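Local structure of 3-Hydroxyacyl-CoA dehydrogenase (Ralstonia eutropha H16, 4PZC) at residues Y77-T83 against Q103-V108; M196-F201 against P228-A232; N16-Q20 against T45-L50; A149-R155 against K176-K182. The protein probably oxidises (S)-3-hydroxybutyryl-CoA and related 3-hydroxyacyl-CoA thioesters reversibly to their 3-oxoacyl forms, using NAD+ as hydride acceptor. All coordinates share one frame; numbering follows the deposited sequence.

Interaction 1: residues Y77-T83 against Q103-V108; sequences YDDLKAT and QIDGIV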
loop_
_atom_site.group_PDB
_atom_site.type_symbol
_atom_site.label_atom_id
_atom_site.label_comp_id
_atom_site.label_asym_id
_atom_site.label_seq_id
_atom_site.Cartn_x
_atom_site.Cartn_y
_atom_site.Cartn_z
ATOM N N TYR A 77 26.827 30.309 11.825
ATOM C CA TYR A 77 25.635 29.740 12.413
ATOM C C TYR A 77 25.018 30.789 13.334
ATOM O O TYR A 77 23.923 30.592 13.865
ATOM C CB TYR A 77 25.978 28.440 13.137
ATOM C CG TYR A 77 27.060 27.668 12.417
ATOM C CD1 TYR A 77 28.420 27.983 12.616
ATOM C CD2 TYR A 77 26.743 26.647 11.521
ATOM C CE1 TYR A 77 29.426 27.298 11.957
ATOM C CE2 TYR A 77 27.745 25.952 10.852
ATOM C CZ TYR A 77 29.086 26.282 11.075
ATOM O OH TYR A 77 30.095 25.608 10.425
ATOM N N ASP A 78 25.730 31.909 13.504
ATOM C CA ASP A 78 25.163 33.116 14.110
ATOM C C ASP A 78 24.084 33.750 13.219
ATOM O O ASP A 78 23.230 34.482 13.720
ATOM C CB ASP A 78 26.264 34.133 14.450
ATOM C CG ASP A 78 26.989 33.801 15.756
ATOM O OD1 ASP A 78 26.462 34.187 16.828
ATOM O OD2 ASP A 78 28.077 33.168 15.711
ATOM N N ASP A 79 24.086 33.445 11.918
ATOM C CA ASP A 79 23.073 33.999 10.999
ATOM C C ASP A 79 21.659 33.526 11.365
ATOM O O ASP A 79 20.657 34.134 10.998
ATOM C CB ASP A 79 23.433 33.674 9.537
ATOM C CG ASP A 79 24.696 34.427 9.059
ATOM O OD1 ASP A 79 25.345 35.090 9.889
ATOM O OD2 ASP A 79 25.059 34.363 7.867
ATOM N N LEU A 80 21.612 32.461 12.153
ATOM C CA LEU A 80 20.365 31.916 12.671
ATOM C C LEU A 80 19.727 32.769 13.778
ATOM O O LEU A 80 18.631 32.447 14.242
ATOM C CB LEU A 80 20.603 30.479 13.164
ATOM C CG LEU A 80 21.216 29.554 12.097
ATOM C CD1 LEU A 80 21.437 28.139 12.614
ATOM C CD2 LEU A 80 20.354 29.542 10.842
ATOM N N LYS A 81 20.402 33.836 14.209
ATOM C CA LYS A 81 19.754 34.853 15.039
ATOM C C LYS A 81 18.732 35.644 14.198
ATOM O O LYS A 81 17.694 36.064 14.708
ATOM C CB LYS A 81 20.769 35.818 15.665
ATOM C CG LYS A 81 21.652 35.244 16.774
ATOM C CD LYS A 81 22.415 36.348 17.526
ATOM C CE LYS A 81 23.614 35.830 18.312
ATOM N NZ LYS A 81 23.233 35.448 19.698
ATOM N N ALA A 82 19.003 35.829 12.906
ATOM C CA ALA A 82 18.069 36.557 12.023
ATOM C C ALA A 82 16.787 35.771 11.684
ATOM O O ALA A 82 16.020 36.199 10.823
ATOM C CB ALA A 82 18.776 36.955 10.732
ATOM N N THR A 83 16.542 34.649 12.363
ATOM C CA THR A 83 15.572 33.668 11.907
ATOM C C THR A 83 14.464 33.467 12.916
ATOM O O THR A 83 14.698 33.557 14.119
ATOM C CB THR A 83 16.260 32.316 11.668
ATOM O OG1 THR A 83 16.901 31.883 12.871
ATOM C CG2 THR A 83 17.309 32.441 10.575
ATOM N N GLN A 103 24.108 23.420 19.593
ATOM C CA GLN A 103 24.717 24.559 18.916
ATOM C C GLN A 103 23.620 25.528 18.499
ATOM O O GLN A 103 23.620 26.684 18.922
ATOM C CB GLN A 103 25.521 24.088 17.701
ATOM C CG GLN A 103 26.437 25.117 17.049
ATOM C CD GLN A 103 26.839 24.690 15.635
ATOM O OE1 GLN A 103 27.466 23.647 15.456
ATOM N NE2 GLN A 103 26.446 25.478 14.623
ATOM N N ILE A 104 22.666 25.056 17.708
ATOM C CA ILE A 104 21.540 25.895 17.317
ATOM C C ILE A 104 20.859 26.547 18.526
ATOM O O ILE A 104 20.607 27.755 18.523
ATOM C CB ILE A 104 20.471 25.094 16.564
ATOM C CG1 ILE A 104 21.010 24.581 15.222
ATOM C CG2 ILE A 104 19.228 25.951 16.330
ATOM C CD1 ILE A 104 20.216 23.408 14.671
ATOM N N ASP A 105 20.540 25.734 19.539
ATOM C CA ASP A 105 19.910 26.205 20.777
ATOM C C ASP A 105 20.758 27.311 21.411
ATOM O O ASP A 105 20.228 28.296 21.921
ATOM C CB ASP A 105 19.739 25.029 21.742
ATOM C CG ASP A 105 18.902 25.368 22.960
ATOM O OD1 ASP A 105 17.934 26.135 22.831
ATOM O OD2 ASP A 105 19.180 24.818 24.052
ATOM N N GLY A 106 22.082 27.132 21.355
ATOM C CA GLY A 106 23.075 28.165 21.722
ATOM C C GLY A 106 22.908 29.535 21.068
ATOM O O GLY A 106 23.000 30.548 21.736
ATOM N N ILE A 107 22.641 29.576 19.769
ATOM C CA ILE A 107 22.519 30.849 19.062
ATOM C C ILE A 107 21.148 31.518 19.294
ATOM O O ILE A 107 21.077 32.587 19.882
ATOM C CB ILE A 107 22.827 30.693 17.544
ATOM C CG1 ILE A 107 24.332 30.521 17.292
ATOM C CG2 ILE A 107 22.374 31.914 16.766
ATOM C CD1 ILE A 107 24.963 29.316 17.950
ATOM N N VAL A 108 20.071 30.887 18.838
ATOM C CA VAL A 108 18.754 31.545 18.761
ATOM C C VAL A 108 18.102 31.892 20.101
ATOM O O VAL A 108 18.440 31.312 21.147
ATOM C CB VAL A 108 17.748 30.699 17.936
ATOM C CG1 VAL A 108 18.285 30.444 16.529
ATOM C CG2 VAL A 108 17.389 29.391 18.649
#
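The side-chain amide of Q103 reaches over one face of the Y77 phenol ring, where NE2 sits near the CB end of the ring, 3.2 Å from Y77 CG. The amide stands steeply on the ring, their planes 76° apart. In this Rossmann-type NAD-binding domain, the contact fastens the loop that leads into strand 85-88 to the C-terminal end of helix 94-107. Q103 holds CG anti to its backbone nitrogen (chi1 -168°) and stays extended beyond it, which carries the amide from the helix up to the ring. The Y77 side chain also rests on V32 and lies about 7 Å from that of D33, an NAD+-binding residue. Next to the Y77 backbone, I107 occupies the middle of the contact. Its CG1 lies 3.5 Å from Y77 O, and its CG2 turns to the aliphatic part of K81. Deeper in, the short 3-10 turn 79-81 directs L80 inward, CD1 coming 4.4 Å from I104 CG1. L80 and I104 both continue onto V86 and V9 of the central sheet, joining the loop to the apolar core. Just past the helix end, V108 CG1 lies 4.1 Å from L80 CB.

Interaction 2: residues M196-F201 against P228-A232; sequences MINEAF and PLALA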
loop_
_atom_site.group_PDB
_atom_site.type_symbol
_atom_site.label_atom_id
_atom_site.label_comp_id
_atom_site.label_asym_id
_atom_site.label_seq_id
_atom_site.Cartn_x
_atom_site.Cartn_y
_atom_site.Cartn_z
ATOM N N MET A 196 4.647 -3.515 5.783
ATOM C CA MET A 196 4.014 -4.105 4.605
ATOM C C MET A 196 5.095 -4.599 3.657
ATOM O O MET A 196 5.013 -5.725 3.188
ATOM C CB MET A 196 3.150 -3.104 3.874
ATOM C CG MET A 196 2.343 -3.732 2.768
ATOM S SD MET A 196 1.821 -2.482 1.583
ATOM C CE MET A 196 3.253 -2.505 0.509
ATOM N N ILE A 197 6.098 -3.752 3.413
ATOM C CA ILE A 197 7.224 -4.107 2.567
ATOM C C ILE A 197 7.916 -5.354 3.125
ATOM O O ILE A 197 8.140 -6.337 2.413
ATOM C CB ILE A 197 8.293 -3.008 2.497
ATOM C CG1 ILE A 197 7.706 -1.634 2.098
ATOM C CG2 ILE A 197 9.394 -3.450 1.540
ATOM C CD1 ILE A 197 7.023 -1.638 0.751
ATOM N N ASN A 198 8.247 -5.316 4.404
ATOM C CA ASN A 198 8.678 -6.520 5.096
ATOM C C ASN A 198 7.849 -7.789 4.838
ATOM O O ASN A 198 8.406 -8.891 4.596
ATOM C CB ASN A 198 8.654 -6.297 6.591
ATOM C CG ASN A 198 9.701 -7.093 7.272
ATOM O OD1 ASN A 198 9.454 -7.742 8.279
ATOM N ND2 ASN A 198 10.923 -7.040 6.709
ATOM N N GLU A 199 6.516 -7.662 4.917
ATOM C CA GLU A 199 5.686 -8.850 4.700
ATOM C C GLU A 199 5.956 -9.411 3.327
ATOM O O GLU A 199 5.985 -10.610 3.164
ATOM C CB GLU A 199 4.190 -8.580 4.859
ATOM C CG GLU A 199 3.410 -9.845 5.210
ATOM C CD GLU A 199 3.763 -10.410 6.586
ATOM O OE1 GLU A 199 4.340 -9.670 7.404
ATOM O OE2 GLU A 199 3.456 -11.597 6.855
ATOM N N ALA A 200 6.133 -8.534 2.343
ATOM C CA ALA A 200 6.481 -8.962 1.004
ATOM C C ALA A 200 7.728 -9.812 1.042
ATOM O O ALA A 200 7.742 -10.894 0.466
ATOM C CB ALA A 200 6.692 -7.788 0.075
ATOM N N PHE A 201 8.774 -9.355 1.728
ATOM C CA PHE A 201 10.009 -10.146 1.762
ATOM C C PHE A 201 9.716 -11.510 2.373
ATOM O O PHE A 201 10.239 -12.534 1.887
ATOM C CB PHE A 201 11.167 -9.426 2.462
ATOM C CG PHE A 201 11.895 -8.496 1.565
ATOM C CD1 PHE A 201 11.346 -7.269 1.216
ATOM C CD2 PHE A 201 13.103 -8.856 1.007
ATOM C CE1 PHE A 201 12.016 -6.393 0.358
ATOM C CE2 PHE A 201 13.779 -8.002 0.137
ATOM C CZ PHE A 201 13.242 -6.768 -0.177
ATOM N N PRO A 228 5.971 -3.351 -3.774
ATOM C CA PRO A 228 6.829 -3.187 -2.598
ATOM C C PRO A 228 8.239 -3.702 -2.792
ATOM O O PRO A 228 9.160 -3.117 -2.242
ATOM C CB PRO A 228 6.112 -4.013 -1.515
ATOM C CG PRO A 228 5.382 -5.070 -2.268
ATOM C CD PRO A 228 4.960 -4.408 -3.559
ATOM N N LEU A 229 8.437 -4.772 -3.555
ATOM C CA LEU A 229 9.808 -5.263 -3.736
ATOM C C LEU A 229 10.628 -4.266 -4.568
ATOM O O LEU A 229 11.715 -3.816 -4.150
ATOM C CB LEU A 229 9.822 -6.658 -4.360
ATOM C CG LEU A 229 9.096 -7.738 -3.545
ATOM C CD1 LEU A 229 9.172 -9.073 -4.262
ATOM C CD2 LEU A 229 9.641 -7.881 -2.126
ATOM N N ALA A 230 10.071 -3.897 -5.714
ATOM C CA ALA A 230 10.603 -2.789 -6.517
ATOM C C ALA A 230 10.787 -1.539 -5.647
ATOM O O ALA A 230 11.822 -0.854 -5.699
ATOM C CB ALA A 230 9.644 -2.464 -7.667
ATOM N N LEU A 231 9.756 -1.242 -4.861
ATOM C CA LEU A 231 9.786 -0.091 -3.982
ATOM C C LEU A 231 10.964 -0.172 -3.034
ATOM O O LEU A 231 11.644 0.842 -2.792
ATOM C CB LEU A 231 8.503 0.008 -3.166
ATOM C CG LEU A 231 8.337 1.324 -2.411
ATOM C CD1 LEU A 231 8.541 2.512 -3.346
ATOM C CD2 LEU A 231 6.961 1.383 -1.757
ATOM N N ALA A 232 11.201 -1.376 -2.508
ATOM C CA ALA A 232 12.265 -1.580 -1.552
ATOM C C ALA A 232 13.629 -1.325 -2.199
ATOM O O ALA A 232 14.533 -0.775 -1.556
ATOM C CB ALA A 232 12.195 -2.971 -0.987
#
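P228, the first residue of helix 228-235, presents its ring to three side chains of helix 189-205. I197 crosses it obliquely and brings CD1 to 3.4 Å from P228 CB. M196 comes at about a right angle: its first torsion (chi1 -172°) swings CG away from the main-chain N, and a bend at the last torsion leaves CE 3.8 Å from the same P228 CB. A200 offers only its methyl, CB lying 3.8 Å from P228 CG. That methyl also meets L229 CD2, which spans A200 and F201. Over F201 this CD2 forms a CH-pi contact, 4.1 Å from the ring centroid and 25° off the ring normal, displaced toward the rim at CD1 and CE1. A232 approaches the same ring differently, in its plane, with CB 3.7 Å from CE1 of F201 at the edge. I197 divides its branches, CD1 going to P228 and L231, CG2 to A232. The segments 196-201 and 228-232 cross at -108°, and the methyls of A200 and A232 each touch two side chains across the contact. In this all-helical C-terminal domain L237 also touches F201 and A232, while M196 packs on M196 of the second subunit at the dimer interface. With eight apolar side chains and no charged group between the segments, the contact depends on hydrophobic burial and close fit, without directional bonds.

Interaction 3: residues N16-Q20 against T45-L50; sequences NGIAQ and TVASSL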
loop_
_atom_site.group_PDB
_atom_site.type_symbol
_atom_site.label_atom_id
_atom_site.label_comp_id
_atom_site.label_asym_id
_atom_site.label_seq_id
_atom_site.Cartn_x
_atom_site.Cartn_y
_atom_site.Cartn_z
ATOM N N ASN A 16 18.208 22.035 0.780
ATOM C CA ASN A 16 17.690 22.878 -0.295
ATOM C C ASN A 16 16.247 22.539 -0.557
ATOM O O ASN A 16 15.435 23.449 -0.778
ATOM C CB ASN A 16 18.466 22.822 -1.616
ATOM C CG ASN A 16 19.239 21.561 -1.802
ATOM O OD1 ASN A 16 20.371 21.464 -1.339
ATOM N ND2 ASN A 16 18.657 20.597 -2.516
ATOM N N GLY A 17 15.928 21.242 -0.532
ATOM C CA GLY A 17 14.538 20.802 -0.636
ATOM C C GLY A 17 13.642 21.757 0.142
ATOM O O GLY A 17 12.740 22.389 -0.421
ATOM N N ILE A 18 13.932 21.908 1.431
ATOM C CA ILE A 18 13.111 22.747 2.301
ATOM C C ILE A 18 13.300 24.201 1.909
ATOM O O ILE A 18 12.337 24.980 1.858
ATOM C CB ILE A 18 13.489 22.674 3.797
ATOM C CG1 ILE A 18 13.892 21.275 4.267
ATOM C CG2 ILE A 18 12.333 23.202 4.626
ATOM C CD1 ILE A 18 12.898 20.207 3.907
ATOM N N ALA A 19 14.556 24.564 1.669
ATOM C CA ALA A 19 14.906 25.933 1.299
ATOM C C ALA A 19 14.022 26.386 0.142
ATOM O O ALA A 19 13.170 27.271 0.294
ATOM C CB ALA A 19 16.381 26.027 0.925
ATOM N N GLN A 20 14.209 25.725 -0.992
ATOM C CA GLN A 20 13.412 25.968 -2.161
ATOM C C GLN A 20 11.950 26.175 -1.814
ATOM O O GLN A 20 11.343 27.170 -2.222
ATOM C CB GLN A 20 13.550 24.782 -3.115
ATOM C CG GLN A 20 12.569 24.820 -4.273
ATOM C CD GLN A 20 13.053 24.037 -5.463
ATOM O OE1 GLN A 20 14.214 23.633 -5.527
ATOM N NE2 GLN A 20 12.166 23.819 -6.419
ATOM N N THR A 45 21.567 22.840 -7.094
ATOM C CA THR A 45 20.474 21.879 -7.286
ATOM C C THR A 45 19.124 22.597 -7.356
ATOM O O THR A 45 18.240 22.182 -8.103
ATOM C CB THR A 45 20.424 20.797 -6.183
ATOM O OG1 THR A 45 21.580 20.904 -5.345
ATOM C CG2 THR A 45 20.336 19.386 -6.806
ATOM N N VAL A 46 18.969 23.668 -6.583
ATOM C CA VAL A 46 17.744 24.464 -6.628
ATOM C C VAL A 46 17.718 25.301 -7.910
ATOM O O VAL A 46 16.659 25.496 -8.517
ATOM C CB VAL A 46 17.590 25.345 -5.368
ATOM C CG1 VAL A 46 16.413 26.310 -5.493
ATOM C CG2 VAL A 46 17.416 24.456 -4.149
ATOM N N ALA A 47 18.888 25.785 -8.318
ATOM C CA ALA A 47 19.044 26.364 -9.641
ATOM C C ALA A 47 18.587 25.338 -10.685
ATOM O O ALA A 47 17.497 25.486 -11.263
ATOM C CB ALA A 47 20.490 26.785 -9.878
ATOM N N SER A 48 19.395 24.291 -10.886
ATOM C CA SER A 48 19.079 23.203 -11.831
ATOM C C SER A 48 17.602 22.778 -11.757
ATOM O O SER A 48 16.932 22.616 -12.774
ATOM C CB SER A 48 19.999 21.995 -11.580
ATOM O OG SER A 48 19.589 20.851 -12.323
ATOM N N SER A 49 17.104 22.618 -10.540
ATOM C CA SER A 49 15.719 22.244 -10.310
ATOM C C SER A 49 14.720 23.290 -10.813
ATOM O O SER A 49 13.698 22.937 -11.410
ATOM C CB SER A 49 15.488 22.003 -8.821
ATOM O OG SER A 49 14.109 21.998 -8.522
ATOM N N LEU A 50 14.999 24.563 -10.548
ATOM C CA LEU A 50 14.127 25.648 -11.009
ATOM C C LEU A 50 14.149 25.785 -12.521
ATOM O O LEU A 50 13.112 26.037 -13.137
ATOM C CB LEU A 50 14.504 26.976 -10.351
ATOM C CG LEU A 50 13.788 27.326 -9.036
ATOM C CD1 LEU A 50 13.378 26.109 -8.221
ATOM C CD2 LEU A 50 14.641 28.249 -8.178
#
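Helix 13-23, which begins within the glycine-rich GxGxxG motif of the Rossmann fold (G10, G12 and G15), is met here by helix 36-54, and the contact centres on Q20 and V46. The side chain of Q20 is stretched out from chi1 (170°) onward and runs antiparallel alongside that of V46. Its CB lies 4.0 Å from both CG1 and CG2 of V46, while OE1 comes 3.5 Å from V46 CG1, so the aliphatic stem and the amide oxygen both border the valine. At the far end, Q20 NE2 gives S49 OG a weak hydrogen bond of 3.4 Å, with an angle of 150° at the hydrogen. L50 approaches the amide as well, its CD1 3.5 Å from Q20 CD, and P146 of a nearby loop also touches the Q20 side chain. N16, a turn earlier, lies close to G12 of the motif. The short helix segments cross at -57°, and on the sheet side of helix 13-23, A19 rests on I8, V29 and M31. S49 is predicted to bind CoA. Two neighbouring helices covering one side of the parallel part of the sheet, beside the dinucleotide-binding turn, are typical of the Rossmann fold.

Interaction 4: residues A149-R155 against K176-K182; sequences ALVELIR and KYPITVK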
loop_
_atom_site.group_PDB
_atom_site.type_symbol
_atom_site.label_atom_id
_atom_site.label_comp_id
_atom_site.label_asym_id
_atom_site.label_seq_id
_atom_site.Cartn_x
_atom_site.Cartn_y
_atom_site.Cartn_z
ATOM N N ALA A 149 3.763 16.860 -1.485
ATOM C CA ALA A 149 2.929 17.828 -0.805
ATOM C C ALA A 149 2.543 17.370 0.590
ATOM O O ALA A 149 1.381 17.506 0.971
ATOM C CB ALA A 149 1.678 18.118 -1.630
ATOM N N LEU A 150 3.498 16.863 1.370
ATOM C CA LEU A 150 3.207 16.568 2.779
ATOM C C LEU A 150 4.397 16.430 3.714
ATOM O O LEU A 150 5.545 16.165 3.306
ATOM C CB LEU A 150 2.348 15.315 2.905
ATOM C CG LEU A 150 2.996 13.924 2.761
ATOM C CD1 LEU A 150 4.237 13.909 1.853
ATOM C CD2 LEU A 150 3.260 13.317 4.141
ATOM N N VAL A 151 4.083 16.614 4.987
ATOM C CA VAL A 151 5.048 16.511 6.056
ATOM C C VAL A 151 4.388 15.867 7.264
ATOM O O VAL A 151 3.194 16.130 7.564
ATOM C CB VAL A 151 5.517 17.889 6.516
ATOM C CG1 VAL A 151 6.803 17.764 7.318
ATOM C CG2 VAL A 151 5.709 18.796 5.323
ATOM N N GLU A 152 5.165 15.044 7.961
ATOM C CA GLU A 152 4.710 14.540 9.215
ATOM C C GLU A 152 5.193 15.542 10.231
ATOM O O GLU A 152 6.360 15.904 10.236
ATOM C CB GLU A 152 5.249 13.140 9.497
ATOM C CG GLU A 152 4.903 12.130 8.413
ATOM C CD GLU A 152 5.274 10.698 8.773
ATOM O OE1 GLU A 152 6.478 10.350 8.878
ATOM O OE2 GLU A 152 4.334 9.899 8.925
ATOM N N LEU A 153 4.271 16.012 11.067
ATOM C CA LEU A 153 4.576 16.940 12.138
ATOM C C LEU A 153 4.548 16.100 13.359
ATOM O O LEU A 153 3.530 15.512 13.672
ATOM C CB LEU A 153 3.509 18.017 12.244
ATOM C CG LEU A 153 3.312 18.891 11.002
ATOM C CD1 LEU A 153 2.189 19.902 11.250
ATOM C CD2 LEU A 153 4.617 19.589 10.611
ATOM N N ILE A 154 5.677 16.000 14.033
ATOM C CA ILE A 154 5.796 15.030 15.082
ATOM C C ILE A 154 6.061 15.714 16.410
ATOM O O ILE A 154 7.086 16.379 16.617
ATOM C CB ILE A 154 6.880 14.017 14.801
ATOM C CG1 ILE A 154 6.736 13.470 13.380
ATOM C CG2 ILE A 154 6.789 12.911 15.836
ATOM C CD1 ILE A 154 7.848 13.858 12.415
ATOM N N ARG A 155 5.110 15.555 17.312
ATOM C CA ARG A 155 5.193 16.230 18.562
ATOM C C ARG A 155 5.974 15.348 19.454
ATOM O O ARG A 155 5.641 14.178 19.641
ATOM C CB ARG A 155 3.807 16.477 19.125
ATOM C CG ARG A 155 3.118 17.584 18.378
ATOM C CD ARG A 155 1.741 17.925 18.919
ATOM N NE ARG A 155 1.768 18.542 20.249
ATOM C CZ ARG A 155 0.859 19.413 20.684
ATOM N NH1 ARG A 155 -0.134 19.816 19.885
ATOM N NH2 ARG A 155 0.953 19.909 21.912
ATOM N N LYS A 176 2.341 22.119 1.575
ATOM C CA LYS A 176 2.367 20.716 1.992
ATOM C C LYS A 176 1.169 20.442 2.893
ATOM O O LYS A 176 0.715 21.330 3.616
ATOM C CB LYS A 176 3.626 20.374 2.820
ATOM C CG LYS A 176 4.967 20.879 2.325
ATOM C CD LYS A 176 5.241 20.371 0.931
ATOM C CE LYS A 176 6.724 20.354 0.606
ATOM N NZ LYS A 176 6.919 20.396 -0.873
ATOM N N TYR A 177 0.692 19.200 2.897
ATOM C CA TYR A 177 -0.253 18.784 3.924
ATOM C C TYR A 177 0.449 18.332 5.212
ATOM O O TYR A 177 1.241 17.395 5.201
ATOM C CB TYR A 177 -1.225 17.708 3.423
ATOM C CG TYR A 177 -2.630 18.160 3.694
ATOM C CD1 TYR A 177 -3.073 18.334 5.004
ATOM C CD2 TYR A 177 -3.490 18.509 2.652
ATOM C CE1 TYR A 177 -4.346 18.804 5.273
ATOM C CE2 TYR A 177 -4.771 18.972 2.911
ATOM C CZ TYR A 177 -5.193 19.117 4.224
ATOM O OH TYR A 177 -6.461 19.578 4.492
ATOM N N PRO A 178 0.163 19.012 6.327
ATOM C CA PRO A 178 0.666 18.585 7.618
ATOM C C PRO A 178 0.009 17.313 8.074
ATOM O O PRO A 178 -1.159 17.096 7.787
ATOM C CB PRO A 178 0.188 19.693 8.549
ATOM C CG PRO A 178 -1.076 20.154 7.919
ATOM C CD PRO A 178 -0.706 20.190 6.470
ATOM N N ILE A 179 0.753 16.499 8.799
ATOM C CA ILE A 179 0.215 15.306 9.415
ATOM C C ILE A 179 0.729 15.260 10.840
ATOM O O ILE A 179 1.917 15.024 11.064
ATOM C CB ILE A 179 0.697 14.054 8.671
ATOM C CG1 ILE A 179 0.151 14.031 7.243
ATOM C CG2 ILE A 179 0.307 12.787 9.419
ATOM C CD1 ILE A 179 -1.358 13.968 7.173
ATOM N N THR A 180 -0.150 15.501 11.804
ATOM C CA THR A 180 0.262 15.544 13.201
ATOM C C THR A 180 0.276 14.146 13.808
ATOM O O THR A 180 -0.610 13.316 13.563
ATOM C CB THR A 180 -0.592 16.539 13.987
ATOM O OG1 THR A 180 -0.339 17.839 13.450
ATOM C CG2 THR A 180 -0.238 16.549 15.456
ATOM N N VAL A 181 1.330 13.887 14.574
ATOM C CA VAL A 181 1.679 12.544 14.979
ATOM C C VAL A 181 2.332 12.648 16.327
ATOM O O VAL A 181 3.276 13.406 16.478
ATOM C CB VAL A 181 2.723 11.951 14.019
ATOM C CG1 VAL A 181 3.216 10.592 14.491
ATOM C CG2 VAL A 181 2.154 11.846 12.620
ATOM N N LYS A 182 1.830 11.908 17.310
ATOM C CA LYS A 182 2.559 11.796 18.547
ATOM C C LYS A 182 3.816 11.001 18.231
ATOM O O LYS A 182 3.739 9.952 17.654
ATOM C CB LYS A 182 1.763 11.066 19.619
ATOM C CG LYS A 182 0.481 11.745 20.038
ATOM C CD LYS A 182 0.013 11.125 21.350
ATOM C CE LYS A 182 -1.278 11.757 21.873
ATOM N NZ LYS A 182 -2.534 11.221 21.254
#
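Strand 150-155 and strand 177-182 run parallel and in register from L150 beside Y177 to R155 beside K182, forming with helix 161-173 a beta-alpha-beta crossover at the edge of the Rossmann-type sheet. Backbone hydrogen bonds alternate between them: V151 N to Y177 O (3.0 Å), L153 N to I179 O and R155 N to V181 O are fairly straight. Of the return bonds, Y177 N to A149 O (2.7 Å) is nearly linear at 176°, but I179 N to V151 O and V181 N to L153 O are weak, bent to 122° and 123° at the hydrogen. On the outer strand, the backbone N of T180 donates to E213 OE2 of the second subunit.

Polar side chains find partners elsewhere. E152 lies against H140, a predicted catalytic-site residue, and its OE2 accepts V188 N and V189 N, which would fix the carboxylate; the pairing is consistent with the His-Glu dyad of this family. R155 makes a salt bridge to D161, and K176 NZ bonds to V145 O.

On the apolar face of V151, L153 and P178, L153 touches helix 161-173 at E168 and S171. V151 CG2 meets K176 CB at 3.6 Å, and L153 and P178 stand abreast, L153 CD1 3.4 Å from P178 CB.

How the interactions relate
Interactions 1, 3 and 4 belong to the NAD-binding domain, whereas interaction 2 lies in the C-terminal helical domain, about 41 Å from interaction 1 between centres and on the opposite side of the chain's centre. Interaction 4 alone is built from strands and backbone hydrogen bonds; the other three rely on side chains. Interaction 2 is buried and wholly apolar, interaction 3 buried but with a polar glutamine in its middle, and interaction 1 only partly buried, with a tyrosine and a lysine toward its margin. Nearest atoms of interactions 3 and 4 are about 6 Å apart. Strand 177-182 leads into helix 189-205, and interactions 2 and 4 both touch the second subunit.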